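Sodium/calcium exchanger membrane region domain-containing protein (PDB 4KPP) is a membrane transporter that probably exchanges protons for calcium ions across the membrane, as a member of the sodium/calcium exchanger family. Local coordinates at residues T154-G159 and E315-T320; A195-L200 and L207-L212. All blocks are in the same frame, centred on the assembly; numbering follows the deposited sequence.

Interaction 1 of 2, residues T154-G159 and E315-T320; sequences TLPLKG and EEVLLT. With OLB ((2S)-2,3-dihydroxypropyl (9Z)-octadec-9-enoate), chain E.
On the helix whose V317 and L318 meet P156, the carbonyl oxygen of E316 is gripped twice by T320. T320 OG1 donates to E316 O over 2.6 Å, at a C=O...O angle of 144° and tilted out of the carbonyl plane. T320 N takes the same E316 O from the opposite face, at 2.9 Å. A threonine suits this turn because its hydroxyl can bend back onto the helix, where it also bonds R109 NH1, while R109 NH2 forms a salt bridge with E316 OE2.

The side chains that touch across the contact are apolar. P156 CG presses on L318 CB at 3.9 Å, the two side chains crossing at about a right angle. V317 already points at helix 155-158, and with CG1 anti to its backbone N (chi1 169°) that methyl is the branch lying 4.2 Å from P156 CG and from L155 CB. Proline fits the first turn of a helix, where no amide donor is needed, and its rigid ring offers a compact apolar edge at CG. G159 N bonds L155 O at 3.0 Å; G159 leaves the helix with a positive phi of 84°, a conformation that glycine, lacking a CB, adopts readily.

Away from this surface the segment meets a monoolein lipid: K158 CD lies 3.6 Å from OLB O23, and T154 CG2 is 4.0 Å from OLB C5. K158 NZ forms a salt bridge with D165.

L155 also packs on D165 and F169 of helix 163-182, V317 on T101 of helix 96-127, and L319 on S364 and Y367 of helix 357-377. G159 shares backbone bonding with L309, beside the antiparallel strands 160-161 and 307-308, so helix 155-158 joins helix 311-331 close to that small sheet.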
loop_
_atom_site.group_PDB
_atom_site.type_symbol
_atom_site.label_atom_id
_atom_site.label_comp_id
_atom_site.label_asym_id
_atom_site.label_seq_id
_atom_site.Cartn_x
_atom_site.Cartn_y
_atom_site.Cartn_z
ATOM N N THR A 154 -3.857 -20.248 -2.412
ATOM C CA THR A 154 -3.107 -21.491 -2.269
ATOM C C THR A 154 -2.188 -21.443 -1.053
ATOM O O THR A 154 -1.537 -22.428 -0.717
ATOM C CB THR A 154 -2.268 -21.803 -3.523
ATOM O OG1 THR A 154 -1.227 -20.828 -3.666
ATOM C CG2 THR A 154 -3.146 -21.798 -4.770
ATOM N N LEU A 155 -2.150 -20.292 -0.391
ATOM C CA LEU A 155 -1.289 -20.107 0.778
ATOM C C LEU A 155 -1.824 -20.696 2.099
ATOM O O LEU A 155 -1.073 -21.356 2.812
ATOM C CB LEU A 155 -0.897 -18.632 0.947
ATOM C CG LEU A 155 -0.185 -18.005 -0.253
ATOM C CD1 LEU A 155 0.260 -16.583 0.061
ATOM C CD2 LEU A 155 0.994 -18.867 -0.696
ATOM N N PRO A 156 -3.111 -20.463 2.433
ATOM C CA PRO A 156 -3.619 -21.050 3.680
ATOM C C PRO A 156 -3.673 -22.576 3.635
ATOM O O PRO A 156 -3.635 -23.218 4.684
ATOM C CB PRO A 156 -5.041 -20.486 3.781
ATOM C CG PRO A 156 -5.034 -19.267 2.931
ATOM C CD PRO A 156 -4.117 -19.589 1.800
ATOM N N LEU A 157 -3.768 -23.138 2.433
ATOM C CA LEU A 157 -3.765 -24.586 2.248
ATOM C C LEU A 157 -2.441 -25.207 2.678
ATOM O O LEU A 157 -2.409 -26.096 3.528
ATOM C CB LEU A 157 -4.045 -24.940 0.787
ATOM C CG LEU A 157 -5.493 -24.813 0.320
ATOM C CD1 LEU A 157 -5.618 -25.206 -1.145
ATOM C CD2 LEU A 157 -6.400 -25.666 1.196
ATOM N N LYS A 158 -1.355 -24.733 2.075
ATOM C CA LYS A 158 -0.015 -25.214 2.382
ATOM C C LYS A 158 0.380 -24.877 3.812
ATOM O O LYS A 158 1.098 -25.636 4.459
ATOM C CB LYS A 158 0.997 -24.581 1.429
ATOM C CG LYS A 158 0.833 -24.969 -0.027
ATOM C CD LYS A 158 1.411 -23.892 -0.931
ATOM C CE LYS A 158 2.786 -23.463 -0.461
ATOM N NZ LYS A 158 3.325 -22.364 -1.301
ATOM N N GLY A 159 -0.076 -23.724 4.293
ATOM C CA GLY A 159 0.275 -23.261 5.624
ATOM C C GLY A 159 1.605 -22.530 5.686
ATOM O O GLY A 159 2.205 -22.413 6.754
ATOM N N GLU A 315 -5.835 -17.823 8.300
ATOM C CA GLU A 315 -7.176 -17.256 8.251
ATOM C C GLU A 315 -7.114 -15.804 7.794
ATOM O O GLU A 315 -7.969 -15.353 7.036
ATOM C CB GLU A 315 -7.852 -17.352 9.624
ATOM C CG GLU A 315 -8.088 -18.774 10.104
ATOM C CD GLU A 315 -8.169 -18.881 11.617
ATOM O OE1 GLU A 315 -8.190 -17.833 12.295
ATOM O OE2 GLU A 315 -8.205 -20.018 12.130
ATOM N N GLU A 316 -6.097 -15.078 8.254
ATOM C CA GLU A 316 -5.927 -13.677 7.880
ATOM C C GLU A 316 -5.668 -13.533 6.387
ATOM O O GLU A 316 -6.221 -12.645 5.736
ATOM C CB GLU A 316 -4.789 -13.028 8.673
ATOM C CG GLU A 316 -5.054 -12.898 10.166
ATOM C CD GLU A 316 -6.177 -11.926 10.488
ATOM O OE1 GLU A 316 -6.762 -12.045 11.584
ATOM O OE2 GLU A 316 -6.469 -11.039 9.657
ATOM N N VAL A 317 -4.824 -14.411 5.850
ATOM C CA VAL A 317 -4.505 -14.397 4.427
ATOM C C VAL A 317 -5.733 -14.772 3.606
ATOM O O VAL A 317 -6.026 -14.141 2.591
ATOM C CB VAL A 317 -3.337 -15.351 4.101
ATOM C CG1 VAL A 317 -3.186 -15.542 2.596
ATOM C CG2 VAL A 317 -2.046 -14.829 4.708
ATOM N N LEU A 318 -6.452 -15.795 4.064
ATOM C CA LEU A 318 -7.688 -16.233 3.422
ATOM C C LEU A 318 -8.719 -15.103 3.404
ATOM O O LEU A 318 -9.362 -14.849 2.384
ATOM C CB LEU A 318 -8.252 -17.460 4.143
ATOM C CG LEU A 318 -9.665 -17.924 3.780
ATOM C CD1 LEU A 318 -9.756 -18.281 2.305
ATOM C CD2 LEU A 318 -10.080 -19.101 4.652
ATOM N N LEU A 319 -8.856 -14.424 4.539
ATOM C CA LEU A 319 -9.780 -13.302 4.671
ATOM C C LEU A 319 -9.378 -12.194 3.708
ATOM O O LEU A 319 -10.229 -11.589 3.054
ATOM C CB LEU A 319 -9.757 -12.770 6.108
ATOM C CG LEU A 319 -11.017 -12.181 6.758
ATOM C CD1 LEU A 319 -10.655 -11.527 8.085
ATOM C CD2 LEU A 319 -11.743 -11.192 5.860
ATOM N N THR A 320 -8.076 -11.934 3.629
ATOM C CA THR A 320 -7.549 -10.878 2.771
ATOM C C THR A 320 -7.755 -11.220 1.303
ATOM O O THR A 320 -8.107 -10.359 0.500
ATOM C CB THR A 320 -6.051 -10.639 3.026
ATOM O OG1 THR A 320 -5.825 -10.471 4.432
ATOM C CG2 THR A 320 -5.579 -9.398 2.290
HETATM C C1 OLB E . 0.687 -23.556 -7.980
HETATM C C2 OLB E . -0.794 -23.431 -8.101
HETATM C C3 OLB E . -1.133 -22.084 -8.645
HETATM C C4 OLB E . -2.415 -22.155 -9.405
HETATM C C5 OLB E . -3.450 -21.325 -8.724
HETATM O O19 OLB E . 1.388 -23.494 -8.978
HETATM O O20 OLB E . 1.274 -23.753 -6.754
HETATM C C21 OLB E . 2.638 -23.930 -6.685
HETATM C C22 OLB E . 3.092 -23.640 -5.296
HETATM O O23 OLB E . 2.002 -23.676 -4.455
HETATM C C24 OLB E . 4.092 -24.665 -4.880
HETATM C C6 OLB E . -3.275 -19.895 -9.108
HETATM C C7 OLB E . -3.536 -19.728 -10.567
HETATM C C8 OLB E . -3.763 -18.285 -10.868
HETATM C C9 OLB E . -2.512 -17.517 -10.605
HETATM C C10 OLB E . -1.477 -17.410 -11.672
HETATM C C11 OLB E . -0.029 -17.403 -11.312
HETATM C C12 OLB E . 0.772 -17.601 -12.555
HETATM C C13 OLB E . 2.119 -18.143 -12.217
HETATM C C14 OLB E . 2.006 -19.553 -11.748
HETATM C C15 OLB E . 3.374 -20.058 -11.433
HETATM C C16 OLB E . 3.300 -21.408 -10.800
HETATM C C17 OLB E . 2.725 -22.390 -11.764
HETATM C C18 OLB E . 3.595 -23.600 -11.853
#

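Interaction 2 of 2, residues A195-L200 and L207-L212; sequences AYLCSL and LSVVVL
L197 and L212 both hold their CD1 branch extended, anti to CA (chi2 176° in L197 and 179° in L212), and this sends the two methyls out from their helices to meet tip to tip. L197 CD1 lies 4.0 Å from L212 CD1. The same methyl lies 4.1 Å from V209 CG1, the valine side chain crossing that of L197 at a slant. Since V209 and L212 are three residues apart, they share one side of their helix and offer two branched surfaces to a single leucine, whose branched end can reach both.

The space between the helices is wide: the axes of helices 195-199 and 207-212 come no nearer than 10.8 Å, at 136° between their directions. Large aliphatic side chains therefore do the bridging. Nearer the turn, L197 CD2 lies 4.5 Å from S208 CB, and L200 CD1 is 4.3 Å from S208 OG. The small serine suits a helical site, because its hydroxyl bonds T204 O one turn back and its polar end is thus satisfied within its own helix 202-221.

T56 of helix 32-60 touches both L197 and V209, while L10 of helix 4-14 touches L212. No hydrogen bond or salt bridge crosses between the segments, so the two successive helices meet here through dispersion and burial of apolar surface, which set no strict direction.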
loop_
_atom_site.group_PDB
_atom_site.type_symbol
_atom_site.label_atom_id
_atom_site.label_comp_id
_atom_site.label_asym_id
_atom_site.label_seq_id
_atom_site.Cartn_x
_atom_site.Cartn_y
_atom_site.Cartn_z
ATOM N N ALA A 195 5.577 21.240 -8.579
ATOM C CA ALA A 195 5.545 22.323 -9.559
ATOM C C ALA A 195 6.723 23.276 -9.362
ATOM O O ALA A 195 7.308 23.762 -10.328
ATOM C CB ALA A 195 4.224 23.074 -9.489
ATOM N N TYR A 196 7.065 23.539 -8.106
ATOM C CA TYR A 196 8.231 24.355 -7.785
ATOM C C TYR A 196 9.525 23.639 -8.159
ATOM O O TYR A 196 10.468 24.261 -8.647
ATOM C CB TYR A 196 8.236 24.724 -6.299
ATOM C CG TYR A 196 9.602 25.061 -5.735
ATOM C CD1 TYR A 196 10.315 26.170 -6.182
ATOM C CD2 TYR A 196 10.170 24.281 -4.736
ATOM C CE1 TYR A 196 11.558 26.481 -5.659
ATOM C CE2 TYR A 196 11.410 24.584 -4.206
ATOM C CZ TYR A 196 12.098 25.682 -4.669
ATOM O OH TYR A 196 13.331 25.980 -4.139
ATOM N N LEU A 197 9.569 22.332 -7.928
ATOM C CA LEU A 197 10.742 21.547 -8.289
ATOM C C LEU A 197 10.913 21.479 -9.808
ATOM O O LEU A 197 12.031 21.517 -10.317
ATOM C CB LEU A 197 10.672 20.146 -7.677
ATOM C CG LEU A 197 10.729 20.107 -6.148
ATOM C CD1 LEU A 197 10.549 18.689 -5.624
ATOM C CD2 LEU A 197 12.034 20.714 -5.638
ATOM N N CYS A 198 9.800 21.400 -10.529
ATOM C CA CYS A 198 9.837 21.392 -11.990
ATOM C C CYS A 198 10.235 22.745 -12.580
ATOM O O CYS A 198 10.626 22.827 -13.743
ATOM C CB CYS A 198 8.491 20.943 -12.569
ATOM S SG CYS A 198 8.179 19.168 -12.446
ATOM N N SER A 199 10.134 23.802 -11.779
ATOM C CA SER A 199 10.459 25.146 -12.249
ATOM C C SER A 199 11.969 25.371 -12.303
ATOM O O SER A 199 12.451 26.241 -13.025
ATOM C CB SER A 199 9.808 26.204 -11.357
ATOM O OG SER A 199 10.437 26.264 -10.089
ATOM N N LEU A 200 12.705 24.578 -11.535
ATOM C CA LEU A 200 14.157 24.697 -11.468
ATOM C C LEU A 200 14.822 24.122 -12.714
ATOM O O LEU A 200 14.275 23.223 -13.358
ATOM C CB LEU A 200 14.680 23.975 -10.226
ATOM C CG LEU A 200 14.036 24.405 -8.909
ATOM C CD1 LEU A 200 14.579 23.579 -7.756
ATOM C CD2 LEU A 200 14.256 25.892 -8.667
ATOM N N LEU A 207 19.115 17.083 -9.033
ATOM C CA LEU A 207 19.934 16.998 -7.826
ATOM C C LEU A 207 19.060 17.091 -6.587
ATOM O O LEU A 207 19.269 16.374 -5.606
ATOM C CB LEU A 207 20.970 18.123 -7.790
ATOM C CG LEU A 207 22.300 17.890 -8.505
ATOM C CD1 LEU A 207 23.121 19.170 -8.533
ATOM C CD2 LEU A 207 23.070 16.766 -7.836
ATOM N N SER A 208 18.078 17.985 -6.649
ATOM C CA SER A 208 17.201 18.253 -5.519
ATOM C C SER A 208 16.352 17.046 -5.142
ATOM O O SER A 208 16.287 16.675 -3.973
ATOM C CB SER A 208 16.310 19.466 -5.808
ATOM O OG SER A 208 17.073 20.660 -5.822
ATOM N N VAL A 209 15.707 16.426 -6.126
ATOM C CA VAL A 209 14.833 15.296 -5.834
ATOM C C VAL A 209 15.637 14.050 -5.475
ATOM O O VAL A 209 15.130 13.151 -4.805
ATOM C CB VAL A 209 13.842 14.999 -6.976
ATOM C CG1 VAL A 209 13.319 16.291 -7.571
ATOM C CG2 VAL A 209 14.492 14.154 -8.041
ATOM N N VAL A 210 16.891 14.006 -5.917
ATOM C CA VAL A 210 17.802 12.944 -5.506
ATOM C C VAL A 210 18.148 13.126 -4.030
ATOM O O VAL A 210 18.104 12.170 -3.252
ATOM C CB VAL A 210 19.084 12.903 -6.371
ATOM C CG1 VAL A 210 20.193 12.133 -5.661
ATOM C CG2 VAL A 210 18.790 12.277 -7.729
ATOM N N VAL A 211 18.478 14.358 -3.650
ATOM C CA VAL A 211 18.711 14.692 -2.247
ATOM C C VAL A 211 17.477 14.372 -1.402
ATOM O O VAL A 211 17.587 13.769 -0.333
ATOM C CB VAL A 211 19.098 16.178 -2.070
ATOM C CG1 VAL A 211 19.028 16.585 -0.604
ATOM C CG2 VAL A 211 20.492 16.442 -2.640
ATOM N N LEU A 212 16.307 14.762 -1.899
ATOM C CA LEU A 212 15.044 14.480 -1.215
ATOM C C LEU A 212 14.820 12.984 -1.012
ATOM O O LEU A 212 14.544 12.540 0.099
ATOM C CB LEU A 212 13.865 15.081 -1.982
ATOM C CG LEU A 212 13.513 16.531 -1.656
ATOM C CD1 LEU A 212 12.338 16.996 -2.504
ATOM C CD2 LEU A 212 13.198 16.675 -0.179
#

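Overall arrangement
Interactions 1 and 2 lie on opposite sides of the chain's centre, with their own centres 43 Å apart and their nearest atoms about 30 Å apart, so neither touches the other. In sequence both segments of interaction 2 fall between 154-159 and 315-320. Interaction 1 brings together parts of the two sodium/calcium exchanger family regions, whereas interaction 2 joins two successive helices. Both lie away from the calcium ion seen at I330, D333, K335 and E340, although helix 311-331, which carries the second segment of interaction 1, runs on to I330. The lipid OLB adjoins interaction 1 alone. Neither contact has a hydrogen bond between its two segments.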